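Alcohol oxidase (Myceliophthora thermophila, PDB 6F74) binds FAD and probably acts as an oxygen-dependent flavoprotein oxidase of the vanillyl-alcohol oxidase type. Local coordinates at residues 292-297 with 561-566; 566-571 with 584-589; 79-84 with 88-93. All coordinates share one frame; numbering follows the deposited sequence.

Contact 1. Residues 292-297 with 561-566. With FAD (flavin-adenine dinucleotide), chain I.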
loop_
_atom_site.group_PDB
_atom_site.type_symbol
_atom_site.label_atom_id
_atom_site.label_comp_id
_atom_site.label_asym_id
_atom_site.label_seq_id
_atom_site.Cartn_x
_atom_site.Cartn_y
_atom_site.Cartn_z
ATOM N N PRO A 292 -5.498 -9.475 -1.877
ATOM C CA PRO A 292 -5.566 -10.448 -0.796
ATOM C C PRO A 292 -6.808 -11.293 -0.848
ATOM O O PRO A 292 -7.747 -10.983 -1.583
ATOM C CB PRO A 292 -5.563 -9.581 0.466
ATOM C CG PRO A 292 -5.724 -8.147 -0.000
ATOM C CD PRO A 292 -6.026 -8.175 -1.447
ATOM N N GLY A 293 -6.793 -12.358 -0.058
ATOM C CA GLY A 293 -8.007 -13.127 0.264
ATOM C C GLY A 293 -8.159 -14.468 -0.407
ATOM O O GLY A 293 -9.277 -14.982 -0.484
ATOM N N TYR A 294 -7.061 -15.012 -0.934
ATOM C CA TYR A 294 -7.079 -16.321 -1.603
ATOM C C TYR A 294 -6.666 -17.440 -0.654
ATOM O O TYR A 294 -7.066 -18.585 -0.828
ATOM C CB TYR A 294 -6.220 -16.318 -2.862
ATOM C CG TYR A 294 -6.642 -15.269 -3.853
ATOM C CD1 TYR A 294 -7.673 -15.510 -4.758
ATOM C CD2 TYR A 294 -6.033 -14.017 -3.870
ATOM C CE1 TYR A 294 -8.070 -14.550 -5.659
ATOM C CE2 TYR A 294 -6.432 -13.041 -4.765
ATOM C CZ TYR A 294 -7.433 -13.310 -5.670
ATOM O OH TYR A 294 -7.809 -12.349 -6.578
ATOM N N GLY A 295 -5.938 -17.069 0.397
ATOM C CA GLY A 295 -5.365 -18.021 1.356
ATOM C C GLY A 295 -4.466 -17.219 2.262
ATOM O O GLY A 295 -4.241 -16.031 1.993
ATOM N N ILE A 296 -3.981 -17.834 3.341
ATOM C CA ILE A 296 -3.058 -17.170 4.266
ATOM C C ILE A 296 -1.627 -17.426 3.799
ATOM O O ILE A 296 -1.151 -18.565 3.841
ATOM C CB ILE A 296 -3.205 -17.689 5.716
ATOM C CG1 ILE A 296 -4.641 -17.568 6.209
ATOM C CG2 ILE A 296 -2.288 -16.911 6.663
ATOM C CD1 ILE A 296 -4.971 -18.558 7.307
ATOM N N VAL A 297 -0.937 -16.354 3.390
ATOM C CA VAL A 297 0.413 -16.478 2.863
ATOM C C VAL A 297 1.399 -16.647 4.029
ATOM O O VAL A 297 1.586 -15.744 4.857
ATOM C CB VAL A 297 0.801 -15.311 1.953
ATOM C CG1 VAL A 297 2.185 -15.543 1.360
ATOM C CG2 VAL A 297 -0.225 -15.130 0.839
ATOM N N ALA A 561 -12.132 -11.688 -13.984
ATOM C CA ALA A 561 -12.827 -12.965 -14.140
ATOM C C ALA A 561 -11.953 -14.157 -13.720
ATOM O O ALA A 561 -12.444 -15.096 -13.073
ATOM C CB ALA A 561 -13.295 -13.150 -15.586
ATOM N N GLN A 562 -10.675 -14.102 -14.065
ATOM C CA GLN A 562 -9.715 -15.132 -13.658
ATOM C C GLN A 562 -9.390 -15.037 -12.188
ATOM O O GLN A 562 -9.245 -16.062 -11.526
ATOM C CB GLN A 562 -8.418 -15.014 -14.448
ATOM C CG GLN A 562 -8.111 -16.186 -15.347
ATOM C CD GLN A 562 -7.007 -15.868 -16.351
ATOM O OE1 GLN A 562 -6.379 -16.796 -16.868
ATOM N NE2 GLN A 562 -6.758 -14.559 -16.624
ATOM N N HIS A 563 -9.262 -13.827 -11.655
ATOM C CA HIS A 563 -9.050 -13.687 -10.217
ATOM C C HIS A 563 -10.241 -14.270 -9.458
ATOM O O HIS A 563 -10.075 -15.075 -8.532
ATOM C CB HIS A 563 -8.835 -12.233 -9.816
ATOM C CG HIS A 563 -7.558 -11.642 -10.322
ATOM N ND1 HIS A 563 -6.413 -12.379 -10.512
ATOM C CD2 HIS A 563 -7.241 -10.367 -10.635
ATOM C CE1 HIS A 563 -5.448 -11.588 -10.941
ATOM N NE2 HIS A 563 -5.927 -10.363 -11.042
ATOM N N LEU A 564 -11.436 -13.883 -9.881
ATOM C CA LEU A 564 -12.654 -14.388 -9.274
ATOM C C LEU A 564 -12.765 -15.905 -9.325
ATOM O O LEU A 564 -13.175 -16.496 -8.356
ATOM C CB LEU A 564 -13.886 -13.776 -9.928
ATOM C CG LEU A 564 -15.228 -13.924 -9.233
ATOM C CD1 LEU A 564 -15.205 -13.431 -7.800
ATOM C CD2 LEU A 564 -16.270 -13.152 -10.045
ATOM N N ALA A 565 -12.386 -16.532 -10.432
ATOM C CA ALA A 565 -12.437 -18.001 -10.506
ATOM C C ALA A 565 -11.557 -18.642 -9.417
ATOM O O ALA A 565 -12.018 -19.506 -8.655
ATOM C CB ALA A 565 -12.060 -18.504 -11.898
ATOM N N ALA A 566 -10.307 -18.203 -9.343
ATOM C CA ALA A 566 -9.384 -18.618 -8.279
ATOM C C ALA A 566 -9.966 -18.368 -6.859
ATOM O O ALA A 566 -9.836 -19.205 -5.972
ATOM C CB ALA A 566 -8.055 -17.915 -8.443
HETATM P PA FAD I . -1.846 -5.294 6.345
HETATM O O1A FAD I . -2.802 -4.185 6.776
HETATM O O2A FAD I . -1.271 -6.139 7.438
HETATM O O5B FAD I . -2.619 -6.194 5.303
HETATM C C5B FAD I . -3.017 -5.642 4.079
HETATM C C4B FAD I . -3.982 -6.598 3.399
HETATM O O4B FAD I . -3.255 -7.782 3.116
HETATM C C3B FAD I . -5.170 -7.041 4.214
HETATM O O3B FAD I . -6.223 -7.355 3.294
HETATM C C2B FAD I . -4.731 -8.337 4.848
HETATM O O2B FAD I . -5.774 -9.296 5.063
HETATM C C1B FAD I . -3.807 -8.897 3.800
HETATM N N9A FAD I . -2.694 -9.717 4.288
HETATM C C8A FAD I . -1.628 -9.292 4.980
HETATM N N7A FAD I . -0.780 -10.309 5.229
HETATM C C5A FAD I . -1.314 -11.394 4.677
HETATM C C6A FAD I . -0.897 -12.793 4.578
HETATM N N6A FAD I . 0.278 -13.134 5.154
HETATM N N1A FAD I . -1.726 -13.651 3.927
HETATM C C2A FAD I . -2.894 -13.229 3.377
HETATM N N3A FAD I . -3.326 -11.942 3.413
HETATM C C4A FAD I . -2.570 -11.007 4.044
HETATM N N1 FAD I . 3.070 0.541 -0.894
HETATM C C2 FAD I . 3.914 0.649 -1.946
HETATM O O2 FAD I . 3.628 0.051 -3.014
HETATM N N3 FAD I . 5.061 1.354 -1.875
HETATM C C4 FAD I . 5.429 2.025 -0.770
HETATM O O4 FAD I . 6.482 2.693 -0.713
HETATM C C4X FAD I . 4.553 1.975 0.420
HETATM N N5 FAD I . 4.864 2.635 1.554
HETATM C C5X FAD I . 4.045 2.562 2.632
HETATM C C6 FAD I . 4.392 3.235 3.802
HETATM C C7 FAD I . 3.601 3.178 4.936
HETATM C C7M FAD I . 4.112 3.984 6.104
HETATM C C8 FAD I . 2.351 2.365 4.917
HETATM C C8M FAD I . 1.448 2.208 6.133
HETATM C C9 FAD I . 1.988 1.711 3.744
HETATM C C9A FAD I . 2.785 1.760 2.587
HETATM N N10 FAD I . 2.461 1.078 1.382
HETATM C C10 FAD I . 3.326 1.176 0.283
HETATM C "C1'" FAD I . 1.196 0.330 1.197
HETATM C "C2'" FAD I . 1.180 -1.155 1.357
HETATM O "O2'" FAD I . 1.634 -1.717 0.128
HETATM C "C3'" FAD I . -0.260 -1.622 1.597
HETATM O "O3'" FAD I . -0.884 -0.887 2.665
HETATM C "C4'" FAD I . -0.330 -3.115 1.886
HETATM O "O4'" FAD I . -1.693 -3.500 2.089
HETATM C "C5'" FAD I . 0.515 -3.485 3.095
HETATM O "O5'" FAD I . 0.446 -4.879 3.340
HETATM P P FAD I . 0.645 -5.273 4.860
HETATM O O1P FAD I . 1.862 -4.581 5.411
HETATM O O2P FAD I . 0.542 -6.760 4.922
HETATM O O3P FAD I . -0.666 -4.571 5.499
#
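V297 N donates to FAD N1A over 2.9 Å at 163°, three residues beyond Y294, the residue that touches H563 and A566 across this contact. In this VAO-type fold the C-terminal helix 560-570 packs against the loop leading into strand 296-306, and Y294 helps to hold the two together. Its hydroxyl, hydrogen-bonded to the carbonyl of G290, ends against the helix with OH 3.4 Å from CB of H563. With chi1 at -58°, CG of Y294 stands anti to its own carbonyl carbon, a torsion that lets the ring meet the helix edge first. The backbone O of H563 lies near the ring plane, 3.5 Å from CE1 of Y294, and CE1 also comes within 4.4 Å of the methyl CB of A566. L283 and A286 of helix 281-287 also pack on the tyrosine, so the phenol is buried and its one polar atom has a partner. H563 runs obliquely to Y294, and its NE2 makes a weak hydrogen bond to the carbonyl of G488.

Where the loop has become strand, it reads the adenine of FAD through its backbone: FAD N6A returns to V297 O a bond as long as the one N1A receives. CG2 of V297 packs 3.7 Å from N1A, while at the ribose CG of P292 comes to 3.4 Å from FAD O3B.

Contact 2. Residues 566-571 with 584-589. With GOL (glycerol), chain L.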
loop_
_atom_site.group_PDB
_atom_site.type_symbol
_atom_site.label_atom_id
_atom_site.label_comp_id
_atom_site.label_asym_id
_atom_site.label_seq_id
_atom_site.Cartn_x
_atom_site.Cartn_y
_atom_site.Cartn_z
ATOM N N ALA A 566 -10.307 -18.203 -9.343
ATOM C CA ALA A 566 -9.384 -18.618 -8.279
ATOM C C ALA A 566 -9.966 -18.368 -6.859
ATOM O O ALA A 566 -9.836 -19.205 -5.972
ATOM C CB ALA A 566 -8.055 -17.915 -8.443
ATOM N N LYS A 567 -10.605 -17.222 -6.675
ATOM C CA LYS A 567 -11.267 -16.900 -5.432
ATOM C C LYS A 567 -12.349 -17.916 -5.076
ATOM O O LYS A 567 -12.401 -18.385 -3.949
ATOM C CB LYS A 567 -11.875 -15.497 -5.484
ATOM C CG LYS A 567 -12.665 -15.094 -4.256
ATOM C CD LYS A 567 -11.829 -15.124 -2.965
ATOM C CE LYS A 567 -12.668 -14.629 -1.788
ATOM N NZ LYS A 567 -11.982 -14.614 -0.474
ATOM N N ARG A 568 -13.198 -18.228 -6.041
ATOM C CA ARG A 568 -14.285 -19.158 -5.824
ATOM C C ARG A 568 -13.809 -20.634 -5.693
ATOM O O ARG A 568 -14.401 -21.404 -4.914
ATOM C CB ARG A 568 -15.337 -18.993 -6.921
ATOM C CG ARG A 568 -16.138 -17.698 -6.784
ATOM C CD ARG A 568 -16.904 -17.314 -8.056
ATOM N NE ARG A 568 -17.854 -16.218 -7.798
ATOM C CZ ARG A 568 -18.625 -15.617 -8.711
ATOM N NH1 ARG A 568 -18.571 -15.987 -9.988
ATOM N NH2 ARG A 568 -19.478 -14.646 -8.337
ATOM N N LYS A 569 -12.737 -21.002 -6.406
ATOM C CA LYS A 569 -12.123 -22.335 -6.268
ATOM C C LYS A 569 -11.489 -22.526 -4.887
ATOM O O LYS A 569 -11.811 -23.477 -4.193
ATOM C CB LYS A 569 -11.055 -22.548 -7.357
ATOM C CG LYS A 569 -10.309 -23.880 -7.296
ATOM C CD LYS A 569 -9.307 -24.007 -8.422
ATOM C CE LYS A 569 -8.395 -25.219 -8.249
ATOM N NZ LYS A 569 -7.368 -25.268 -9.324
ATOM N N TYR A 570 -10.610 -21.614 -4.488
ATOM C CA TYR A 570 -9.769 -21.788 -3.308
ATOM C C TYR A 570 -10.378 -21.304 -1.986
ATOM O O TYR A 570 -9.977 -21.773 -0.918
ATOM C CB TYR A 570 -8.414 -21.109 -3.533
ATOM C CG TYR A 570 -7.576 -21.833 -4.558
ATOM C CD1 TYR A 570 -6.886 -22.999 -4.203
ATOM C CD2 TYR A 570 -7.475 -21.373 -5.867
ATOM C CE1 TYR A 570 -6.104 -23.686 -5.119
ATOM C CE2 TYR A 570 -6.694 -22.058 -6.797
ATOM C CZ TYR A 570 -6.002 -23.210 -6.412
ATOM O OH TYR A 570 -5.225 -23.896 -7.309
ATOM N N ASP A 571 -11.309 -20.348 -2.065
ATOM C CA ASP A 571 -12.056 -19.904 -0.911
ATOM C C ASP A 571 -13.542 -19.764 -1.223
ATOM O O ASP A 571 -14.053 -18.655 -1.271
ATOM C CB ASP A 571 -11.476 -18.584 -0.410
ATOM C CG ASP A 571 -12.024 -18.170 0.947
ATOM O OD1 ASP A 571 -12.612 -18.999 1.663
ATOM O OD2 ASP A 571 -11.852 -16.995 1.283
ATOM N N ALA A 584 -15.659 -9.636 -3.206
ATOM C CA ALA A 584 -16.282 -8.968 -2.063
ATOM C C ALA A 584 -17.699 -8.492 -2.332
ATOM O O ALA A 584 -18.482 -8.332 -1.403
ATOM C CB ALA A 584 -15.407 -7.796 -1.601
ATOM N N GLU A 585 -18.030 -8.293 -3.603
ATOM C CA GLU A 585 -19.379 -7.918 -4.018
ATOM C C GLU A 585 -20.452 -8.968 -3.747
ATOM O O GLU A 585 -21.651 -8.666 -3.867
ATOM C CB GLU A 585 -19.397 -7.545 -5.515
ATOM C CG GLU A 585 -19.147 -8.696 -6.496
ATOM C CD GLU A 585 -17.686 -8.954 -6.821
ATOM O OE1 GLU A 585 -16.742 -8.581 -6.031
ATOM O OE2 GLU A 585 -17.494 -9.559 -7.904
ATOM N N ASP A 586 -20.060 -10.208 -3.436
ATOM C CA ASP A 586 -21.028 -11.216 -3.043
ATOM C C ASP A 586 -21.444 -11.113 -1.588
ATOM O O ASP A 586 -22.340 -11.870 -1.148
ATOM C CB ASP A 586 -20.508 -12.626 -3.359
ATOM C CG ASP A 586 -20.533 -12.915 -4.832
ATOM O OD1 ASP A 586 -21.242 -12.187 -5.570
ATOM O OD2 ASP A 586 -19.810 -13.830 -5.270
ATOM N N PHE A 587 -20.822 -10.195 -0.847
ATOM C CA PHE A 587 -21.152 -9.909 0.543
ATOM C C PHE A 587 -21.524 -8.440 0.766
ATOM O O PHE A 587 -21.238 -7.568 -0.070
ATOM C CB PHE A 587 -19.970 -10.253 1.422
ATOM C CG PHE A 587 -19.826 -11.714 1.710
ATOM C CD1 PHE A 587 -19.436 -12.598 0.762
ATOM C CD2 PHE A 587 -20.064 -12.197 2.996
ATOM C CE1 PHE A 587 -19.298 -13.945 1.070
ATOM C CE2 PHE A 587 -19.914 -13.520 3.316
ATOM C CZ PHE A 587 -19.545 -14.386 2.369
ATOM N N ILE A 588 -22.150 -8.183 1.911
ATOM C CA ILE A 588 -22.404 -6.840 2.406
ATOM C C ILE A 588 -21.668 -6.678 3.727
ATOM O O ILE A 588 -21.957 -7.392 4.692
ATOM C CB ILE A 588 -23.918 -6.577 2.609
ATOM C CG1 ILE A 588 -24.667 -6.786 1.295
ATOM C CG2 ILE A 588 -24.164 -5.141 3.131
ATOM C CD1 ILE A 588 -26.181 -6.812 1.446
ATOM N N GLU A 589 -20.710 -5.752 3.743
ATOM C CA GLU A 589 -19.986 -5.374 4.938
ATOM C C GLU A 589 -20.672 -4.166 5.574
ATOM O O GLU A 589 -21.211 -3.278 4.887
ATOM C CB GLU A 589 -18.536 -5.036 4.643
ATOM C CG GLU A 589 -17.694 -4.991 5.892
ATOM C CD GLU A 589 -16.257 -4.518 5.717
ATOM O OE1 GLU A 589 -15.862 -3.999 4.640
ATOM O OE2 GLU A 589 -15.502 -4.669 6.687
HETATM C C1 GOL L . -17.047 -14.935 -4.136
HETATM O O1 GOL L . -17.881 -15.403 -5.208
HETATM C C2 GOL L . -17.401 -15.714 -2.876
HETATM O O2 GOL L . -17.901 -14.791 -1.905
HETATM C C3 GOL L . -16.231 -16.474 -2.261
HETATM O O3 GOL L . -15.454 -17.250 -3.188
#
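A salt bridge at the surface ties the last turn of helix 560-570 to the 3-10 turn 584-586, and R568 and D586 carry it. NH2 of R568 donates to OD2 of D586 over 3.2 Å with the N-H pointing almost straight at the oxygen (176°). The carboxylate receives it through the syn lone pair of OD2, and its plane lies only 4° from that of the guanidinium, as expected of a well-directed pair. It is nevertheless a one-oxygen contact, since OD1 of D586 stays 4.1 Å from NH2. The arginine chain, extended from CG to NE, spans the gap between backbones whose nearest CA atoms, those of R568 and D586, are 10.8 Å apart. An alanine in place of D586 would remove the carboxylate and would probably leave the R568 guanidinium without this charged mate and its in-plane hold on NH2.

Within the fold, the bridge joins the end of helix 560-570 to the chain entering the small C-terminal strand pair 587-588 and 596-597, where D586 is also bonded through its backbone to K598. A glycerol, probably from the crystallisation liquor, lies beside the bridge: R568 NE donates to its O1 over 2.7 Å, and the glycerol O3 donates to D571 O at 2.8 Å. ND2 of N574 is also bonded to the glycerol, whose O2 lies in plane at the ring edge of F587, 3.4 Å from CE1. At the helix end, K567 NZ makes a salt bridge to OD2 of D571 at 3.0 Å, on the anti side and 29° out of the carboxylate plane.

Contact 3. Residues 79-84 with 88-93. With FAD (flavin-adenine dinucleotide), chain I.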
loop_
_atom_site.group_PDB
_atom_site.type_symbol
_atom_site.label_atom_id
_atom_site.label_comp_id
_atom_site.label_asym_id
_atom_site.label_seq_id
_atom_site.Cartn_x
_atom_site.Cartn_y
_atom_site.Cartn_z
ATOM N N ALA A 79 -1.635 10.717 26.983
ATOM C CA ALA A 79 -0.615 11.629 26.453
ATOM C C ALA A 79 0.487 10.905 25.685
ATOM O O ALA A 79 0.955 11.380 24.640
ATOM C CB ALA A 79 0.002 12.444 27.601
ATOM N N TYR A 80 0.907 9.756 26.205
ATOM C CA TYR A 80 1.860 8.908 25.487
ATOM C C TYR A 80 1.269 8.498 24.128
ATOM O O TYR A 80 1.917 8.607 23.086
ATOM C CB TYR A 80 2.205 7.657 26.312
ATOM C CG TYR A 80 3.222 6.804 25.618
ATOM C CD1 TYR A 80 4.549 7.172 25.618
ATOM C CD2 TYR A 80 2.849 5.665 24.899
ATOM C CE1 TYR A 80 5.507 6.418 24.980
ATOM C CE2 TYR A 80 3.829 4.917 24.208
ATOM C CZ TYR A 80 5.145 5.304 24.283
ATOM O OH TYR A 80 6.128 4.613 23.600
ATOM N N VAL A 81 0.027 8.046 24.141
ATOM C CA VAL A 81 -0.649 7.612 22.913
ATOM C C VAL A 81 -0.815 8.769 21.933
ATOM O O VAL A 81 -0.622 8.604 20.718
ATOM C CB VAL A 81 -2.014 6.934 23.216
ATOM C CG1 VAL A 81 -2.772 6.654 21.928
ATOM C CG2 VAL A 81 -1.770 5.621 23.930
ATOM N N ASN A 82 -1.160 9.941 22.463
ATOM C CA ASN A 82 -1.292 11.120 21.597
ATOM C C ASN A 82 0.051 11.473 20.937
ATOM O O ASN A 82 0.123 11.700 19.751
ATOM C CB ASN A 82 -1.848 12.302 22.388
ATOM C CG ASN A 82 -2.079 13.499 21.512
ATOM O OD1 ASN A 82 -1.340 14.483 21.594
ATOM N ND2 ASN A 82 -3.062 13.398 20.616
ATOM N N LYS A 83 1.099 11.445 21.725
ATOM C CA LYS A 83 2.441 11.739 21.242
ATOM C C LYS A 83 2.912 10.730 20.192
ATOM O O LYS A 83 3.544 11.124 19.206
ATOM C CB LYS A 83 3.414 11.763 22.431
ATOM C CG LYS A 83 4.860 11.989 22.041
ATOM C CD LYS A 83 5.842 11.809 23.197
ATOM C CE LYS A 83 7.230 12.309 22.736
ATOM N NZ LYS A 83 8.371 11.673 23.479
ATOM N N MET A 84 2.572 9.454 20.368
ATOM C CA MET A 84 3.110 8.371 19.512
ATOM C C MET A 84 2.200 7.923 18.353
ATOM O O MET A 84 2.571 7.024 17.575
ATOM C CB MET A 84 3.462 7.149 20.359
ATOM C CG MET A 84 4.519 7.357 21.409
ATOM S SD MET A 84 6.077 7.918 20.800
ATOM C CE MET A 84 6.662 6.595 19.696
ATOM N N GLN A 88 5.133 5.013 13.088
ATOM C CA GLN A 88 4.755 3.774 12.396
ATOM C C GLN A 88 4.972 2.517 13.273
ATOM O O GLN A 88 4.173 1.570 13.193
ATOM C CB GLN A 88 5.532 3.621 11.100
ATOM C CG GLN A 88 5.250 4.714 10.089
ATOM C CD GLN A 88 6.004 4.538 8.775
ATOM O OE1 GLN A 88 6.296 3.432 8.364
ATOM N NE2 GLN A 88 6.267 5.638 8.089
ATOM N N ASP A 89 6.047 2.525 14.083
ATOM C CA ASP A 89 6.381 1.388 14.935
ATOM C C ASP A 89 5.360 1.257 16.059
ATOM O O ASP A 89 4.936 0.128 16.414
ATOM C CB ASP A 89 7.785 1.507 15.553
ATOM C CG ASP A 89 8.884 1.302 14.540
ATOM O OD1 ASP A 89 8.593 0.814 13.428
ATOM O OD2 ASP A 89 10.038 1.648 14.834
ATOM N N PHE A 90 4.979 2.401 16.620
ATOM C CA PHE A 90 3.963 2.420 17.665
ATOM C C PHE A 90 2.680 1.768 17.138
ATOM O O PHE A 90 2.094 0.934 17.799
ATOM C CB PHE A 90 3.650 3.834 18.153
ATOM C CG PHE A 90 2.444 3.889 19.037
ATOM C CD1 PHE A 90 2.507 3.389 20.360
ATOM C CD2 PHE A 90 1.217 4.357 18.551
ATOM C CE1 PHE A 90 1.384 3.395 21.171
ATOM C CE2 PHE A 90 0.099 4.374 19.381
ATOM C CZ PHE A 90 0.181 3.890 20.671
ATOM N N GLN A 91 2.267 2.159 15.943
ATOM C CA GLN A 91 1.075 1.574 15.327
ATOM C C GLN A 91 1.227 0.100 14.921
ATOM O O GLN A 91 0.271 -0.638 15.047
ATOM C CB GLN A 91 0.609 2.410 14.150
ATOM C CG GLN A 91 0.155 3.833 14.511
ATOM C CD GLN A 91 -1.079 3.913 15.370
ATOM O OE1 GLN A 91 -1.693 2.883 15.687
ATOM N NE2 GLN A 91 -1.473 5.160 15.765
ATOM N N THR A 92 2.398 -0.360 14.484
ATOM C CA THR A 92 2.565 -1.787 14.175
ATOM C C THR A 92 2.677 -2.689 15.394
ATOM O O THR A 92 2.545 -3.904 15.251
ATOM C CB THR A 92 3.792 -2.062 13.277
ATOM O OG1 THR A 92 4.976 -1.503 13.883
ATOM C CG2 THR A 92 3.583 -1.484 11.868
ATOM N N SER A 93 2.942 -2.122 16.570
ATOM C CA SER A 93 3.179 -2.877 17.805
ATOM C C SER A 93 1.914 -3.397 18.499
ATOM O O SER A 93 1.974 -4.358 19.249
ATOM C CB SER A 93 3.931 -1.995 18.820
ATOM O OG SER A 93 3.092 -0.913 19.276
HETATM P PA FAD I . -1.846 -5.294 6.345
HETATM O O1A FAD I . -2.802 -4.185 6.776
HETATM O O2A FAD I . -1.271 -6.139 7.438
HETATM O O5B FAD I . -2.619 -6.194 5.303
HETATM C C5B FAD I . -3.017 -5.642 4.079
HETATM C C4B FAD I . -3.982 -6.598 3.399
HETATM O O4B FAD I . -3.255 -7.782 3.116
HETATM C C3B FAD I . -5.170 -7.041 4.214
HETATM O O3B FAD I . -6.223 -7.355 3.294
HETATM C C2B FAD I . -4.731 -8.337 4.848
HETATM O O2B FAD I . -5.774 -9.296 5.063
HETATM C C1B FAD I . -3.807 -8.897 3.800
HETATM N N9A FAD I . -2.694 -9.717 4.288
HETATM C C8A FAD I . -1.628 -9.292 4.980
HETATM N N7A FAD I . -0.780 -10.309 5.229
HETATM C C5A FAD I . -1.314 -11.394 4.677
HETATM C C6A FAD I . -0.897 -12.793 4.578
HETATM N N6A FAD I . 0.278 -13.134 5.154
HETATM N N1A FAD I . -1.726 -13.651 3.927
HETATM C C2A FAD I . -2.894 -13.229 3.377
HETATM N N3A FAD I . -3.326 -11.942 3.413
HETATM C C4A FAD I . -2.570 -11.007 4.044
HETATM N N1 FAD I . 3.070 0.541 -0.894
HETATM C C2 FAD I . 3.914 0.649 -1.946
HETATM O O2 FAD I . 3.628 0.051 -3.014
HETATM N N3 FAD I . 5.061 1.354 -1.875
HETATM C C4 FAD I . 5.429 2.025 -0.770
HETATM O O4 FAD I . 6.482 2.693 -0.713
HETATM C C4X FAD I . 4.553 1.975 0.420
HETATM N N5 FAD I . 4.864 2.635 1.554
HETATM C C5X FAD I . 4.045 2.562 2.632
HETATM C C6 FAD I . 4.392 3.235 3.802
HETATM C C7 FAD I . 3.601 3.178 4.936
HETATM C C7M FAD I . 4.112 3.984 6.104
HETATM C C8 FAD I . 2.351 2.365 4.917
HETATM C C8M FAD I . 1.448 2.208 6.133
HETATM C C9 FAD I . 1.988 1.711 3.744
HETATM C C9A FAD I . 2.785 1.760 2.587
HETATM N N10 FAD I . 2.461 1.078 1.382
HETATM C C10 FAD I . 3.326 1.176 0.283
HETATM C "C1'" FAD I . 1.196 0.330 1.197
HETATM C "C2'" FAD I . 1.180 -1.155 1.357
HETATM O "O2'" FAD I . 1.634 -1.717 0.128
HETATM C "C3'" FAD I . -0.260 -1.622 1.597
HETATM O "O3'" FAD I . -0.884 -0.887 2.665
HETATM C "C4'" FAD I . -0.330 -3.115 1.886
HETATM O "O4'" FAD I . -1.693 -3.500 2.089
HETATM C "C5'" FAD I . 0.515 -3.485 3.095
HETATM O "O5'" FAD I . 0.446 -4.879 3.340
HETATM P P FAD I . 0.645 -5.273 4.860
HETATM O O1P FAD I . 1.862 -4.581 5.411
HETATM O O2P FAD I . 0.542 -6.760 4.922
HETATM O O3P FAD I . -0.666 -4.571 5.499
#
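A backbone carbonyl pressed close to an aromatic ring marks this contact: O of M84 lies 3.1 Å from CD2 of F90. The motif is a pair of short helices, 75-84 and 88-93, joined by three residues; the axes of their facing segments pass 10.4 Å apart at 121° between N-to-C directions. F90 is the side chain that packs into the angle between them. Its CG stands anti to the backbone N (chi1 170°), which sends the ring back against the last turn of the first helix. There CB of M84 sits over one face of the ring in a CH-pi contact, 4.0 Å from the centroid and 22° off the normal. Farther out along the ring, CZ of F90 meets CG2 of V81 at 4.2 Å, the valine crossing at about a right angle. CE1 of F90 lies 4.2 Å from CE2 of Y80, the two aromatic side chains sliding past each other in opposite directions. M84 serves both rings, because the CG of its bent chain rests on one face of Y80.

Hydrogen bonds accompany this apolar patch. F90 N is bonded to OD2 of D87, just before the helix, and F90 O accepts a short bond of 2.6 Å from OG of S93, whose oxygen is tilted out of the carbonyl plane. Q91 NE2 bonds back to W85 O in the joint. At the other side of the helix Q88, its NE2 held by D427 O, sets its amide against the flavin methyl C7M of FAD, OE1 nearest at 3.2 Å.

Contacts 1 and 2 are neighbours that share A566 and use successive turns of helix 560-570; their centres are 8 Å apart. A probable hydrogen bond from K567 NZ to G293 O, 2.7 Å, helps couple them, so the lysine paired with D571 in contact 2 also holds the loop of contact 1. Contact 3 stands apart, its centre about 33 Å from that of contact 1 and about 34 Å from that of contact 2. The cofactor nevertheless spans the gap between contacts 1 and 3: residues 292-297 meet its adenine and ribose, and Q88 of 88-93 meets the dimethylbenzene end of the flavin. Contact 2 lies at the surface, away from the FAD site.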